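Putative fimbrial subunit (Corynebacterium diphtheriae, PDB 4HSQ) is the major pilin SpaD, here its domains D2 and D3, and probably polymerises into the shaft of adhesive surface pili. Local coordinates at residues L38-F43 and I125-N130. Residues are numbered along the deposited sequence; the frame is centred on the assembly and turned at random.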
# COMPACT_ATOMS: atom_id res chain seq x y z
N LEU A 38 17.09 10.26 30.01
CA LEU A 38 16.88 10.58 28.60
C LEU A 38 16.00 11.81 28.62
O LEU A 38 14.94 11.77 29.25
CB LEU A 38 16.24 9.38 27.90
CG LEU A 38 15.97 9.47 26.42
CD1 LEU A 38 17.26 9.64 25.60
CD2 LEU A 38 15.18 8.24 25.95
N THR A 39 16.47 12.92 28.03
CA THR A 39 15.74 14.19 28.10
C THR A 39 14.90 14.47 26.84
O THR A 39 14.01 15.31 26.89
CB THR A 39 16.68 15.37 28.38
OG1 THR A 39 17.58 15.55 27.28
CG2 THR A 39 17.44 15.22 29.72
N ALA A 40 15.20 13.78 25.72
CA ALA A 40 14.42 13.94 24.49
C ALA A 40 14.59 12.73 23.60
O ALA A 40 15.68 12.19 23.46
CB ALA A 40 14.84 15.20 23.73
N PHE A 41 13.49 12.29 22.99
CA PHE A 41 13.47 11.19 22.03
C PHE A 41 12.25 11.35 21.16
O PHE A 41 11.15 11.49 21.69
CB PHE A 41 13.44 9.81 22.73
CG PHE A 41 13.74 8.66 21.80
CD1 PHE A 41 12.76 8.17 20.94
CD2 PHE A 41 15.00 8.10 21.74
CE1 PHE A 41 13.05 7.14 20.04
CE2 PHE A 41 15.29 7.07 20.84
CZ PHE A 41 14.31 6.60 20.00
N ARG A 42 12.43 11.33 19.84
CA ARG A 42 11.28 11.40 18.93
C ARG A 42 11.55 10.63 17.63
O ARG A 42 12.70 10.37 17.27
CB ARG A 42 10.86 12.85 18.63
CG ARG A 42 11.81 13.64 17.70
CD ARG A 42 11.40 15.10 17.65
NE ARG A 42 12.15 15.84 16.63
CZ ARG A 42 13.23 16.57 16.86
NH1 ARG A 42 13.73 16.65 18.09
NH2 ARG A 42 13.83 17.23 15.88
N PHE A 43 10.47 10.23 16.96
CA PHE A 43 10.51 9.63 15.63
C PHE A 43 9.96 10.63 14.70
O PHE A 43 8.94 11.25 15.01
CB PHE A 43 9.64 8.34 15.55
CG PHE A 43 9.86 7.30 16.61
CD1 PHE A 43 10.55 6.13 16.32
CD2 PHE A 43 9.27 7.43 17.87
CE1 PHE A 43 10.70 5.12 17.29
CE2 PHE A 43 9.41 6.41 18.83
CZ PHE A 43 10.11 5.26 18.53
N ILE A 125 15.45 10.98 16.48
CA ILE A 125 16.22 12.14 16.93
C ILE A 125 16.14 12.18 18.45
O ILE A 125 15.04 12.18 19.02
CB ILE A 125 15.73 13.47 16.25
CG1 ILE A 125 15.67 13.30 14.70
CG2 ILE A 125 16.63 14.67 16.63
CD1 ILE A 125 14.73 14.27 13.92
N PHE A 126 17.31 12.19 19.11
CA PHE A 126 17.31 12.21 20.56
C PHE A 126 18.49 12.98 21.12
O PHE A 126 19.46 13.23 20.41
CB PHE A 126 17.34 10.76 21.10
CG PHE A 126 18.52 9.94 20.65
CD1 PHE A 126 19.73 9.99 21.34
CD2 PHE A 126 18.41 9.05 19.59
CE1 PHE A 126 20.82 9.21 20.93
CE2 PHE A 126 19.49 8.25 19.20
CZ PHE A 126 20.69 8.34 19.87
N ASN A 127 18.43 13.31 22.41
CA ASN A 127 19.54 13.94 23.11
C ASN A 127 20.35 12.84 23.76
O ASN A 127 19.77 12.00 24.45
CB ASN A 127 19.04 14.95 24.16
CG ASN A 127 18.44 16.22 23.59
OD1 ASN A 127 18.60 16.55 22.41
ND2 ASN A 127 17.75 16.98 24.43
N ASN A 128 21.65 12.78 23.48
CA ASN A 128 22.53 11.78 24.12
C ASN A 128 22.76 12.26 25.56
O ASN A 128 23.32 13.34 25.74
CB ASN A 128 23.84 11.63 23.33
CG ASN A 128 24.66 10.45 23.80
OD1 ASN A 128 24.94 10.29 24.98
ND2 ASN A 128 25.02 9.58 22.88
N PRO A 129 22.31 11.53 26.59
CA PRO A 129 22.46 12.04 27.96
C PRO A 129 23.90 12.18 28.46
O PRO A 129 24.13 12.89 29.43
CB PRO A 129 21.72 11.01 28.82
CG PRO A 129 20.90 10.20 27.88
CD PRO A 129 21.61 10.23 26.57
N ASN A 130 24.84 11.50 27.81
CA ASN A 130 26.24 11.52 28.22
C ASN A 130 26.93 12.80 27.77
O ASN A 130 27.83 13.27 28.47
CB ASN A 130 26.97 10.29 27.66
CG ASN A 130 26.30 8.98 27.99
OD1 ASN A 130 26.45 8.45 29.09
ND2 ASN A 130 25.57 8.41 27.03
O HOH W 1 19.08 12.90 27.02
O HOH W 2 14.34 14.57 20.20
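Arg42 lays one face of its guanidinium over Ile125 CG2, which sits 3.5 Å above the plane, toward its rim. The two residues form a hydrogen-bonded pair of antiparallel beta strands, 41-46 and 117-127, in the first of the two beta-rich domains of this pilin fragment. Two backbone bonds close the pair: Arg42 N to Ile125 O, and Ile125 N to Arg42 O, each 2.9 Å. Arg42 starts from chi1 73°, CG between its own N and carbonyl carbon, then runs extended to NE, which brings the guanidinium slanting across Ile125. The charge itself is met by a salt bridge to Glu44.

On the other face of the sheet, Phe41 and Phe126 make a non-hydrogen-bonded pair. Their rings are nearly parallel, at 5°, but slid apart with centroids 5.8 Å from each other. The closer touch is Phe41 CD2 on Phe126 CB, at 3.6 Å. Met101 of strand 100-109 also packs on Phe41.

Beyond Phe126, Asn127 N donates to Ala40 O. One water joins Thr39 N to Asn127 O. Beside it, Asn127 ND2 donates to Thr39 OG1 at 3.2 Å, almost within the amide plane and nearly straight at 165°.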